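Local structure of enoyl-CoA hydratase (Thermus thermophilus, 1WZ8) at residues A109-V114 with K133-L138; E29-M34 with G64-A69; F103-V108 with A213-K218; W16-V21 with V202-A207. The protein probably catalyses the reversible hydration of enoyl-CoA thioesters as a hexameric member of the crotonase family. One frame throughout, in Å; residues are numbered along the deposited sequence.

The four contacts fall into two touching pairs. Contacts 1 and 2 have centres about 11 Å apart and meet directly: Lys113 NZ lies 2.7 Å from Gly65 O, and Glu112 O lies 3.0 Å from Phe67 N. Contacts 3 and 4, centres about 13 Å apart, meet through successive helices, with Leu214 CD1 3.3 Å from Leu206 O. Strand 107-111 serves both contact 1 and contact 3, whose centres are about 23 Å apart. Contact 2 probably borders the acyl-CoA site, as in crotonase relatives; the side chain of Met34 lies about 6 Å from a bound methylpentanediol, probably from the crystallisation liquor. Contacts 3 and 4 border a second subunit.

Contact 1 (A109-V114 with K133-L138); sequences AAVEKV and KGTRLL
Arg136 N donates to Lys113 O at 2.9 Å with an N-H...O angle of 169°, and the chains run parallel beyond it, pairing Val114 with Arg136 at a CA-CA separation of 4.9 Å. Before this bridge the chain makes a gamma turn: Val114 N bonds back to Glu112 O, with Lys113 at the corner and a positive phi of 59°. Thr135 fills the bend. Its OG1 lies beside its own backbone N (chi1 -60°), where it receives Gly132 N and faces Val111 O at 3.3 Å in a weak, unsettled bond. Water 1 links OG1 to Lys113 N, 2.8 Å from each atom. The other branch, CG2, rests 3.6 Å from Lys113 O and also approaches Val111 CG1. A valine at Thr135 would probably leave Gly132 N and the bridging water without their hydroxyl partner. The side chains of Val111 and Leu137 cross at about a right angle, Val111 CG1 touching Leu137 CD2 at 4.0 Å, while Val114 and Arg136 place their side chains on one common face of the sheet. The contact joins the two sheets of the crotonase fold: strand 107-111 lies centrally in the six-stranded sheet, and strands 114-116 and 136-138 belong to the smaller one. Val111 also packs on Ala129 and Val131 of strand 128-132, Glu112 pairs with Arg61, and strand 114-116 leads directly into helix 118-125.

Contact 2 (E29-M34 with G64-A69); sequences EKLNAM and GGVFSA
The flat group at the centre is the Asn32 carboxamide, whose ND2 is turned to two successive carbonyls: Phe67 O at 3.0 Å, tilted 18° out of the amide plane, and Val66 O at 2.7 Å, a bent and weak bond. The Phe67 ring, its CB directed away from the 29-34 loop, meets Phe26 edge to face. Val66 CG1 comes within 3.3 Å of Asn32 ND2. Glu63 O also takes a bond from ND2, and OD1 accepts from Gly28 N, so partners on both polar atoms fix the rotation of the amide. In place of Asn32, a leucine would probably leave the carbonyls of Glu63 and Phe67 without their donor and Gly28 N without its acceptor. One backbone bond continues the seam: Ala69 N to Leu31 O at 2.9 Å. Ser68, with OG anti to its backbone N (chi1 178°), donates to Asn32 O at 2.9 Å from above the carbonyl plane, and accepts from Gly70 N. Leu31 CB meets Ala69 CB at 3.8 Å, and Met34 swings its CE to 3.5 Å from Ser68 OG. As in other crotonases, these two loops probably border the acyl-CoA site, and the chain around Ala69 probably contributes to the oxyanion hole. The 29-34 loop connects strand 21-26 to helix 36-49, the 64-69 loop connects strand 57-62 to helix 73-81, and Met34 and Phe67 both lean on helix 118-125.

Contact 3 (F103-V108 with A213-K218); sequences FPRPVV and ALHHTK
Lys218 spans the gap from helix 211-226 to the loop ahead of strand 107-111, its chain extended from chi1 (164°) outward. NZ donates to Arg105 O at 2.9 Å, from above the carbonyl plane, and more weakly to Phe103 O at 3.0 Å. Three residues earlier on the helix, His215 receives Pro104 over one ring face: CB stands 3.7 Å from the ring centroid and 21° off its normal, a CH-pi contact. The backbone adds a CA-H...O approach, His215 CA to Pro104 O at 3.4 Å. Water 2 lies in the plane of the His215 ring, 2.8 Å from His215 ND1, and is also within bonding reach of Pro104 O and His215 O. Pro106 CG touches Leu214 CB at 4.2 Å. In crotonase-fold terms, this packs a helix of the C-terminal region against the entry to a central strand of the main sheet. Pro104 is itself a spacer, with CB over the guanidinium of Arg105 and CD over the ring of Phe103. Pro100 O accepts a bond from Lys218 NZ, and Asp127 makes a salt bridge to it while also accepting from Val107 N; the carboxylate would probably stabilise the charge of this buried amine. Trp46 meets the ring of Phe103 edge to face. Farther out, Trp91 of a third subunit meets the His215 ring, and Ala148 N of a second subunit bonds to Thr217 OG1.

Contact 4 (W16-V21 with V202-A207); sequences WPRPGV and VAERLA
Arg18 bends at its second torsion (chi2 -69°), folding its chain toward helix 195-207, while Glu204 stretches out to meet it with CG anti to the backbone N (chi1 -175°). The result is a salt bridge, Arg18 NE to Glu204 OE2 at 3.2 Å; guanidinium and carboxylate planes 83° apart rule out a coplanar, two-pronged pairing, so the attraction is probably mainly electrostatic. Arg18 CD, the methylene next to NE, also lies against the carboxylate, 3.3 Å from Glu204 OE2. The other end of the guanidinium is steadied by its own chain: Arg18 NH1, with Pro17 O in its guanidinium plane, donates to that oxygen at 2.8 Å from above the carbonyl plane. Val21 spreads its two methyls over the helix. Val21 CG1 meets Ala203 CB at 3.8 Å, and CG2 meets Ala207 CB at 3.8 Å, one helical turn further on. Ala207 CB also comes within 3.5 Å of Pro19 O. Small alanine side chains thus let the turn approach closely, and a beta carbon on Gly20 would stand 3.4 Å from Ala207 CB. The end of the helix has a further tie, Ala207 O to Arg56 NE, and Arg205 makes a salt bridge with Glu173 of a second subunit. Residues Arg18 to Val21 form a type II beta turn with glycine in third place, linking antiparallel strands 12-18 and 21-26 as the beta hairpin that opens the main sheet of the crotonase fold.

Contact 1 (A109-V114 with K133-L138)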
loop_
_atom_site.group_PDB
_atom_site.type_symbol
_atom_site.label_atom_id
_atom_site.label_comp_id
_atom_site.label_asym_id
_atom_site.label_seq_id
_atom_site.Cartn_x
_atom_site.Cartn_y
_atom_site.Cartn_z
ATOM N N ALA A 109 10.209 -27.024 -4.683
ATOM C CA ALA A 109 10.513 -27.307 -6.079
ATOM C C ALA A 109 11.923 -27.865 -6.224
ATOM O O ALA A 109 12.883 -27.289 -5.716
ATOM C CB ALA A 109 10.366 -26.042 -6.917
ATOM N N ALA A 110 12.042 -29.003 -6.905
ATOM C CA ALA A 110 13.346 -29.617 -7.149
ATOM C C ALA A 110 13.710 -29.125 -8.542
ATOM O O ALA A 110 13.379 -29.758 -9.544
ATOM C CB ALA A 110 13.231 -31.139 -7.129
ATOM N N VAL A 111 14.390 -27.986 -8.596
ATOM C CA VAL A 111 14.751 -27.365 -9.866
ATOM C C VAL A 111 16.026 -27.943 -10.470
ATOM O O VAL A 111 17.133 -27.510 -10.158
ATOM C CB VAL A 111 14.898 -25.847 -9.680
ATOM C CG1 VAL A 111 14.878 -25.148 -11.025
ATOM C CG2 VAL A 111 13.772 -25.333 -8.783
ATOM N N GLU A 112 15.843 -28.913 -11.358
ATOM C CA GLU A 112 16.952 -29.590 -12.014
ATOM C C GLU A 112 17.294 -29.031 -13.390
ATOM O O GLU A 112 16.416 -28.846 -14.229
ATOM C CB GLU A 112 16.632 -31.081 -12.162
ATOM C CG GLU A 112 16.394 -31.818 -10.857
ATOM C CD GLU A 112 15.875 -33.227 -11.081
ATOM O OE1 GLU A 112 14.732 -33.372 -11.569
ATOM O OE2 GLU A 112 16.611 -34.190 -10.777
ATOM N N LYS A 113 18.582 -28.765 -13.595
ATOM C CA LYS A 113 19.121 -28.288 -14.867
ATOM C C LYS A 113 18.632 -26.988 -15.488
ATOM O O LYS A 113 19.444 -26.128 -15.824
ATOM C CB LYS A 113 18.990 -29.386 -15.925
ATOM C CG LYS A 113 19.705 -30.677 -15.575
ATOM C CD LYS A 113 19.657 -31.654 -16.735
ATOM C CE LYS A 113 20.300 -32.980 -16.354
ATOM N NZ LYS A 113 19.605 -33.590 -15.188
ATOM N N VAL A 114 17.322 -26.851 -15.678
ATOM C CA VAL A 114 16.794 -25.651 -16.308
ATOM C C VAL A 114 15.448 -25.173 -15.763
ATOM O O VAL A 114 14.563 -25.969 -15.458
ATOM C CB VAL A 114 16.621 -25.861 -17.834
ATOM C CG1 VAL A 114 16.222 -24.554 -18.496
ATOM C CG2 VAL A 114 17.908 -26.404 -18.451
ATOM N N LYS A 133 24.012 -26.363 -8.330
ATOM C CA LYS A 133 24.990 -25.299 -8.499
ATOM C C LYS A 133 25.080 -24.887 -9.970
ATOM O O LYS A 133 25.302 -23.714 -10.284
ATOM C CB LYS A 133 26.360 -25.760 -8.010
ATOM C CG LYS A 133 26.400 -26.037 -6.518
ATOM C CD LYS A 133 27.804 -26.351 -6.040
ATOM C CE LYS A 133 27.810 -26.570 -4.541
ATOM N NZ LYS A 133 27.190 -25.415 -3.841
ATOM N N GLY A 134 24.888 -25.857 -10.862
ATOM C CA GLY A 134 24.966 -25.587 -12.287
ATOM C C GLY A 134 23.648 -25.378 -13.010
ATOM O O GLY A 134 23.622 -25.241 -14.236
ATOM N N THR A 135 22.547 -25.353 -12.269
ATOM C CA THR A 135 21.237 -25.145 -12.884
ATOM C C THR A 135 21.219 -23.787 -13.581
ATOM O O THR A 135 21.844 -22.837 -13.111
ATOM C CB THR A 135 20.112 -25.173 -11.819
ATOM O OG1 THR A 135 20.112 -26.446 -11.167
ATOM C CG2 THR A 135 18.741 -24.946 -12.460
ATOM N N ARG A 136 20.507 -23.700 -14.703
ATOM C CA ARG A 136 20.404 -22.446 -15.444
ATOM C C ARG A 136 19.042 -21.815 -15.162
ATOM O O ARG A 136 18.013 -22.421 -15.448
ATOM C CB ARG A 136 20.557 -22.700 -16.951
ATOM C CG ARG A 136 20.516 -21.439 -17.810
ATOM C CD ARG A 136 20.971 -21.721 -19.236
ATOM N NE ARG A 136 19.931 -22.342 -20.054
ATOM C CZ ARG A 136 19.093 -21.665 -20.835
ATOM N NH1 ARG A 136 19.175 -20.342 -20.909
ATOM N NH2 ARG A 136 18.175 -22.306 -21.545
ATOM N N LEU A 137 19.041 -20.609 -14.596
ATOM C CA LEU A 137 17.796 -19.907 -14.285
ATOM C C LEU A 137 17.737 -18.635 -15.121
ATOM O O LEU A 137 18.627 -17.784 -15.043
ATOM C CB LEU A 137 17.734 -19.564 -12.792
ATOM C CG LEU A 137 17.946 -20.750 -11.846
ATOM C CD1 LEU A 137 17.904 -20.264 -10.402
ATOM C CD2 LEU A 137 16.876 -21.809 -12.081
ATOM N N LEU A 138 16.683 -18.500 -15.915
ATOM C CA LEU A 138 16.549 -17.341 -16.786
ATOM C C LEU A 138 15.097 -16.953 -17.040
ATOM O O LEU A 138 14.259 -17.795 -17.349
ATOM C CB LEU A 138 17.241 -17.641 -18.118
ATOM C CG LEU A 138 17.250 -16.617 -19.256
ATOM C CD1 LEU A 138 17.984 -15.350 -18.854
ATOM C CD2 LEU A 138 17.925 -17.254 -20.445
HETATM O O HOH W 1 20.859 -29.030 -11.932
#

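Contact 2 (E29-M34 with G64-A69)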
loop_
_atom_site.group_PDB
_atom_site.type_symbol
_atom_site.label_atom_id
_atom_site.label_comp_id
_atom_site.label_asym_id
_atom_site.label_seq_id
_atom_site.Cartn_x
_atom_site.Cartn_y
_atom_site.Cartn_z
ATOM N N GLU A 29 7.369 -31.247 -23.357
ATOM C CA GLU A 29 8.119 -31.639 -24.547
ATOM C C GLU A 29 9.587 -31.654 -24.122
ATOM O O GLU A 29 9.885 -31.914 -22.956
ATOM C CB GLU A 29 7.886 -30.631 -25.678
ATOM C CG GLU A 29 6.410 -30.389 -25.974
ATOM C CD GLU A 29 6.180 -29.393 -27.097
ATOM O OE1 GLU A 29 7.057 -28.534 -27.333
ATOM O OE2 GLU A 29 5.105 -29.458 -27.732
ATOM N N LYS A 30 10.509 -31.386 -25.042
ATOM C CA LYS A 30 11.921 -31.376 -24.664
ATOM C C LYS A 30 12.133 -30.362 -23.547
ATOM O O LYS A 30 11.583 -29.261 -23.593
ATOM C CB LYS A 30 12.813 -31.007 -25.852
ATOM C CG LYS A 30 13.023 -32.124 -26.862
ATOM C CD LYS A 30 14.020 -31.704 -27.937
ATOM C CE LYS A 30 13.523 -30.490 -28.716
ATOM N NZ LYS A 30 14.548 -29.980 -29.673
ATOM N N LEU A 31 12.924 -30.737 -22.547
ATOM C CA LEU A 31 13.203 -29.852 -21.424
ATOM C C LEU A 31 11.884 -29.448 -20.779
ATOM O O LEU A 31 11.776 -28.393 -20.153
ATOM C CB LEU A 31 13.944 -28.607 -21.916
ATOM C CG LEU A 31 15.256 -28.884 -22.660
ATOM C CD1 LEU A 31 15.877 -27.571 -23.116
ATOM C CD2 LEU A 31 16.207 -29.644 -21.746
ATOM N N ASN A 32 10.890 -30.312 -20.941
ATOM C CA ASN A 32 9.555 -30.090 -20.414
ATOM C C ASN A 32 8.954 -28.752 -20.815
ATOM O O ASN A 32 8.329 -28.070 -19.997
ATOM C CB ASN A 32 9.539 -30.245 -18.891
ATOM C CG ASN A 32 9.789 -31.675 -18.451
ATOM O OD1 ASN A 32 9.206 -32.618 -18.996
ATOM N ND2 ASN A 32 10.650 -31.846 -17.453
ATOM N N ALA A 33 9.153 -28.368 -22.073
ATOM C CA ALA A 33 8.558 -27.132 -22.571
ATOM C C ALA A 33 7.075 -27.420 -22.381
ATOM O O ALA A 33 6.626 -28.541 -22.616
ATOM C CB ALA A 33 8.884 -26.934 -24.046
ATOM N N MET A 34 6.317 -26.420 -21.952
ATOM C CA MET A 34 4.905 -26.626 -21.677
ATOM C C MET A 34 3.909 -26.411 -22.803
ATOM O O MET A 34 3.738 -25.294 -23.282
ATOM C CB MET A 34 4.477 -25.741 -20.509
ATOM C CG MET A 34 5.306 -25.883 -19.253
ATOM S SD MET A 34 4.767 -24.623 -18.081
ATOM C CE MET A 34 5.916 -24.890 -16.715
ATOM N N GLY A 64 12.275 -36.598 -16.414
ATOM C CA GLY A 64 13.516 -36.642 -17.169
ATOM C C GLY A 64 14.697 -35.896 -16.575
ATOM O O GLY A 64 15.656 -35.592 -17.285
ATOM N N GLY A 65 14.634 -35.599 -15.282
ATOM C CA GLY A 65 15.726 -34.894 -14.629
ATOM C C GLY A 65 15.902 -33.444 -15.040
ATOM O O GLY A 65 17.014 -32.915 -15.015
ATOM N N VAL A 66 14.810 -32.795 -15.427
ATOM C CA VAL A 66 14.862 -31.395 -15.827
ATOM C C VAL A 66 13.554 -30.752 -15.403
ATOM O O VAL A 66 12.501 -31.383 -15.488
ATOM C CB VAL A 66 15.040 -31.249 -17.360
ATOM C CG1 VAL A 66 13.850 -31.851 -18.087
ATOM C CG2 VAL A 66 15.207 -29.784 -17.728
ATOM N N PHE A 67 13.614 -29.510 -14.932
ATOM C CA PHE A 67 12.399 -28.836 -14.496
ATOM C C PHE A 67 11.604 -28.383 -15.717
ATOM O O PHE A 67 10.788 -29.145 -16.232
ATOM C CB PHE A 67 12.729 -27.652 -13.584
ATOM C CG PHE A 67 11.592 -27.248 -12.684
ATOM C CD1 PHE A 67 10.940 -26.031 -12.862
ATOM C CD2 PHE A 67 11.173 -28.088 -11.658
ATOM C CE1 PHE A 67 9.886 -25.654 -12.031
ATOM C CE2 PHE A 67 10.118 -27.721 -10.815
ATOM C CZ PHE A 67 9.475 -26.499 -11.007
ATOM N N SER A 68 11.832 -27.163 -16.198
ATOM C CA SER A 68 11.094 -26.701 -17.371
ATOM C C SER A 68 11.687 -25.496 -18.087
ATOM O O SER A 68 12.106 -24.524 -17.456
ATOM C CB SER A 68 9.642 -26.382 -16.997
ATOM O OG SER A 68 8.931 -25.886 -18.127
ATOM N N ALA A 69 11.705 -25.565 -19.415
ATOM C CA ALA A 69 12.223 -24.481 -20.242
ATOM C C ALA A 69 11.141 -23.421 -20.464
ATOM O O ALA A 69 11.372 -22.417 -21.141
ATOM C CB ALA A 69 12.707 -25.034 -21.588
#

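Contact 3 (F103-V108 with A213-K218)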
loop_
_atom_site.group_PDB
_atom_site.type_symbol
_atom_site.label_atom_id
_atom_site.label_comp_id
_atom_site.label_asym_id
_atom_site.label_seq_id
_atom_site.Cartn_x
_atom_site.Cartn_y
_atom_site.Cartn_z
ATOM N N PHE A 103 -1.944 -21.875 -2.043
ATOM C CA PHE A 103 -2.172 -23.243 -1.601
ATOM C C PHE A 103 -1.799 -23.221 -0.120
ATOM O O PHE A 103 -0.799 -22.621 0.252
ATOM C CB PHE A 103 -1.270 -24.217 -2.355
ATOM C CG PHE A 103 -1.572 -25.653 -2.064
ATOM C CD1 PHE A 103 -2.804 -26.197 -2.416
ATOM C CD2 PHE A 103 -0.650 -26.451 -1.398
ATOM C CE1 PHE A 103 -3.116 -27.519 -2.105
ATOM C CE2 PHE A 103 -0.952 -27.778 -1.082
ATOM C CZ PHE A 103 -2.187 -28.311 -1.433
ATOM N N PRO A 104 -2.596 -23.872 0.745
ATOM C CA PRO A 104 -2.288 -23.867 2.181
ATOM C C PRO A 104 -1.023 -24.566 2.676
ATOM O O PRO A 104 -0.449 -24.156 3.691
ATOM C CB PRO A 104 -3.551 -24.454 2.807
ATOM C CG PRO A 104 -4.052 -25.381 1.736
ATOM C CD PRO A 104 -3.871 -24.565 0.482
ATOM N N ARG A 105 -0.588 -25.612 1.982
ATOM C CA ARG A 105 0.601 -26.347 2.404
ATOM C C ARG A 105 1.877 -25.851 1.727
ATOM O O ARG A 105 1.838 -25.285 0.633
ATOM C CB ARG A 105 0.432 -27.844 2.110
ATOM C CG ARG A 105 -0.935 -28.395 2.454
ATOM C CD ARG A 105 -1.313 -28.061 3.884
ATOM N NE ARG A 105 -2.743 -28.234 4.113
ATOM C CZ ARG A 105 -3.380 -27.794 5.192
ATOM N NH1 ARG A 105 -2.708 -27.154 6.143
ATOM N NH2 ARG A 105 -4.688 -27.976 5.314
ATOM N N PRO A 106 3.028 -26.046 2.386
ATOM C CA PRO A 106 4.311 -25.618 1.825
ATOM C C PRO A 106 4.580 -26.365 0.527
ATOM O O PRO A 106 4.270 -27.551 0.413
ATOM C CB PRO A 106 5.312 -25.997 2.916
ATOM C CG PRO A 106 4.497 -25.850 4.174
ATOM C CD PRO A 106 3.191 -26.507 3.776
ATOM N N VAL A 107 5.150 -25.659 -0.443
ATOM C CA VAL A 107 5.469 -26.234 -1.744
ATOM C C VAL A 107 6.971 -26.136 -1.966
ATOM O O VAL A 107 7.562 -25.074 -1.794
ATOM C CB VAL A 107 4.737 -25.475 -2.880
ATOM C CG1 VAL A 107 5.130 -26.050 -4.243
ATOM C CG2 VAL A 107 3.233 -25.562 -2.675
ATOM N N VAL A 108 7.581 -27.255 -2.341
ATOM C CA VAL A 108 9.011 -27.315 -2.590
ATOM C C VAL A 108 9.233 -27.667 -4.056
ATOM O O VAL A 108 8.520 -28.502 -4.608
ATOM C CB VAL A 108 9.684 -28.414 -1.731
ATOM C CG1 VAL A 108 11.180 -28.472 -2.032
ATOM C CG2 VAL A 108 9.439 -28.147 -0.249
ATOM N N ALA A 213 0.324 -24.325 11.953
ATOM C CA ALA A 213 1.303 -23.261 12.121
ATOM C C ALA A 213 2.009 -22.951 10.802
ATOM O O ALA A 213 2.268 -21.794 10.496
ATOM C CB ALA A 213 2.318 -23.646 13.192
ATOM N N LEU A 214 2.319 -23.982 10.023
ATOM C CA LEU A 214 2.980 -23.774 8.737
ATOM C C LEU A 214 2.050 -23.042 7.769
ATOM O O LEU A 214 2.469 -22.121 7.066
ATOM C CB LEU A 214 3.413 -25.118 8.132
ATOM C CG LEU A 214 4.669 -25.745 8.751
ATOM C CD1 LEU A 214 4.799 -27.199 8.322
ATOM C CD2 LEU A 214 5.898 -24.943 8.333
ATOM N N HIS A 215 0.788 -23.455 7.742
ATOM C CA HIS A 215 -0.199 -22.835 6.866
ATOM C C HIS A 215 -0.302 -21.347 7.201
ATOM O O HIS A 215 -0.219 -20.490 6.320
ATOM C CB HIS A 215 -1.564 -23.508 7.053
ATOM C CG HIS A 215 -2.690 -22.801 6.365
ATOM N ND1 HIS A 215 -2.512 -22.072 5.210
ATOM C CD2 HIS A 215 -4.006 -22.706 6.669
ATOM C CE1 HIS A 215 -3.668 -21.562 4.828
ATOM N NE2 HIS A 215 -4.592 -21.934 5.697
ATOM N N HIS A 216 -0.469 -21.045 8.482
ATOM C CA HIS A 216 -0.592 -19.659 8.915
ATOM C C HIS A 216 0.654 -18.813 8.673
ATOM O O HIS A 216 0.546 -17.638 8.316
ATOM C CB HIS A 216 -0.995 -19.620 10.389
ATOM C CG HIS A 216 -2.378 -20.140 10.633
ATOM N ND1 HIS A 216 -2.933 -20.231 11.890
ATOM C CD2 HIS A 216 -3.327 -20.575 9.770
ATOM C CE1 HIS A 216 -4.165 -20.697 11.791
ATOM N NE2 HIS A 216 -4.429 -20.915 10.517
ATOM N N THR A 217 1.834 -19.402 8.854
ATOM C CA THR A 217 3.072 -18.665 8.636
ATOM C C THR A 217 3.243 -18.378 7.145
ATOM O O THR A 217 3.609 -17.264 6.756
ATOM C CB THR A 217 4.299 -19.452 9.160
ATOM O OG1 THR A 217 4.136 -19.711 10.560
ATOM C CG2 THR A 217 5.574 -18.650 8.962
ATOM N N LYS A 218 2.989 -19.386 6.313
ATOM C CA LYS A 218 3.101 -19.213 4.872
ATOM C C LYS A 218 2.112 -18.154 4.418
ATOM O O LYS A 218 2.461 -17.244 3.669
ATOM C CB LYS A 218 2.808 -20.523 4.127
ATOM C CG LYS A 218 2.540 -20.321 2.634
ATOM C CD LYS A 218 2.389 -21.632 1.882
ATOM C CE LYS A 218 2.044 -21.372 0.419
ATOM N NZ LYS A 218 2.105 -22.598 -0.409
HETATM O O HOH W 2 -0.506 -21.118 3.585
#

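Contact 4 (W16-V21 with V202-A207)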
loop_
_atom_site.group_PDB
_atom_site.type_symbol
_atom_site.label_atom_id
_atom_site.label_comp_id
_atom_site.label_asym_id
_atom_site.label_seq_id
_atom_site.Cartn_x
_atom_site.Cartn_y
_atom_site.Cartn_z
ATOM N N TRP A 16 3.391 -40.429 -3.481
ATOM C CA TRP A 16 3.701 -40.097 -2.095
ATOM C C TRP A 16 5.075 -40.682 -1.753
ATOM O O TRP A 16 5.169 -41.720 -1.093
ATOM C CB TRP A 16 2.660 -40.693 -1.134
ATOM C CG TRP A 16 1.242 -40.221 -1.327
ATOM C CD1 TRP A 16 0.260 -40.837 -2.052
ATOM C CD2 TRP A 16 0.642 -39.055 -0.751
ATOM N NE1 TRP A 16 -0.916 -40.130 -1.957
ATOM C CE2 TRP A 16 -0.709 -39.030 -1.165
ATOM C CE3 TRP A 16 1.114 -38.028 0.078
ATOM C CZ2 TRP A 16 -1.594 -38.016 -0.778
ATOM C CZ3 TRP A 16 0.231 -37.019 0.464
ATOM C CH2 TRP A 16 -1.107 -37.023 0.035
ATOM N N PRO A 17 6.161 -40.026 -2.196
ATOM C CA PRO A 17 7.510 -40.526 -1.912
ATOM C C PRO A 17 7.820 -40.647 -0.421
ATOM O O PRO A 17 8.622 -41.488 -0.013
ATOM C CB PRO A 17 8.410 -39.514 -2.623
ATOM C CG PRO A 17 7.616 -38.249 -2.545
ATOM C CD PRO A 17 6.220 -38.728 -2.892
ATOM N N ARG A 18 7.189 -39.796 0.381
ATOM C CA ARG A 18 7.365 -39.799 1.831
ATOM C C ARG A 18 6.021 -39.469 2.460
ATOM O O ARG A 18 5.173 -38.840 1.828
ATOM C CB ARG A 18 8.404 -38.754 2.264
ATOM C CG ARG A 18 9.838 -39.077 1.867
ATOM C CD ARG A 18 10.384 -40.273 2.637
ATOM N NE ARG A 18 11.797 -40.506 2.348
ATOM C CZ ARG A 18 12.258 -41.004 1.206
ATOM N NH1 ARG A 18 11.419 -41.331 0.232
ATOM N NH2 ARG A 18 13.563 -41.167 1.033
ATOM N N PRO A 19 5.807 -39.886 3.717
ATOM C CA PRO A 19 4.541 -39.617 4.405
ATOM C C PRO A 19 4.142 -38.142 4.371
ATOM O O PRO A 19 4.903 -37.278 4.804
ATOM C CB PRO A 19 4.815 -40.098 5.831
ATOM C CG PRO A 19 5.793 -41.212 5.623
ATOM C CD PRO A 19 6.729 -40.636 4.588
ATOM N N GLY A 20 2.951 -37.865 3.845
ATOM C CA GLY A 20 2.462 -36.499 3.790
ATOM C C GLY A 20 3.014 -35.643 2.667
ATOM O O GLY A 20 2.595 -34.500 2.497
ATOM N N VAL A 21 3.953 -36.183 1.899
ATOM C CA VAL A 21 4.544 -35.434 0.800
ATOM C C VAL A 21 3.929 -35.828 -0.535
ATOM O O VAL A 21 4.183 -36.919 -1.049
ATOM C CB VAL A 21 6.068 -35.664 0.716
ATOM C CG1 VAL A 21 6.655 -34.845 -0.426
ATOM C CG2 VAL A 21 6.727 -35.288 2.042
ATOM N N VAL A 202 13.813 -31.745 2.278
ATOM C CA VAL A 202 13.177 -30.513 2.723
ATOM C C VAL A 202 11.671 -30.734 2.834
ATOM O O VAL A 202 11.048 -30.378 3.837
ATOM C CB VAL A 202 13.458 -29.356 1.730
ATOM C CG1 VAL A 202 12.667 -28.118 2.129
ATOM C CG2 VAL A 202 14.951 -29.037 1.718
ATOM N N ALA A 203 11.090 -31.332 1.800
ATOM C CA ALA A 203 9.654 -31.589 1.791
ATOM C C ALA A 203 9.257 -32.486 2.955
ATOM O O ALA A 203 8.254 -32.238 3.624
ATOM C CB ALA A 203 9.243 -32.232 0.473
ATOM N N GLU A 204 10.041 -33.531 3.201
ATOM C CA GLU A 204 9.728 -34.439 4.293
ATOM C C GLU A 204 9.750 -33.693 5.623
ATOM O O GLU A 204 8.849 -33.869 6.445
ATOM C CB GLU A 204 10.715 -35.609 4.327
ATOM C CG GLU A 204 10.372 -36.659 5.375
ATOM C CD GLU A 204 11.192 -37.926 5.229
ATOM O OE1 GLU A 204 10.948 -38.882 5.992
ATOM O OE2 GLU A 204 12.077 -37.968 4.351
ATOM N N ARG A 205 10.772 -32.859 5.825
ATOM C CA ARG A 205 10.897 -32.079 7.056
ATOM C C ARG A 205 9.677 -31.190 7.256
ATOM O O ARG A 205 9.188 -31.039 8.376
ATOM C CB ARG A 205 12.153 -31.197 7.034
ATOM C CG ARG A 205 13.457 -31.926 7.341
ATOM C CD ARG A 205 14.636 -30.949 7.362
ATOM N NE ARG A 205 14.538 -29.966 8.441
ATOM C CZ ARG A 205 15.307 -28.887 8.539
ATOM N NH1 ARG A 205 16.234 -28.644 7.622
ATOM N NH2 ARG A 205 15.151 -28.045 9.552
ATOM N N LEU A 206 9.200 -30.590 6.172
ATOM C CA LEU A 206 8.026 -29.731 6.240
ATOM C C LEU A 206 6.796 -30.558 6.606
ATOM O O LEU A 206 5.947 -30.109 7.373
ATOM C CB LEU A 206 7.804 -29.033 4.901
ATOM C CG LEU A 206 8.835 -27.952 4.564
ATOM C CD1 LEU A 206 8.754 -27.603 3.089
ATOM C CD2 LEU A 206 8.588 -26.723 5.428
ATOM N N ALA A 207 6.705 -31.769 6.060
ATOM C CA ALA A 207 5.573 -32.644 6.349
ATOM C C ALA A 207 5.604 -33.079 7.813
ATOM O O ALA A 207 4.591 -33.486 8.370
ATOM C CB ALA A 207 5.602 -33.871 5.435
#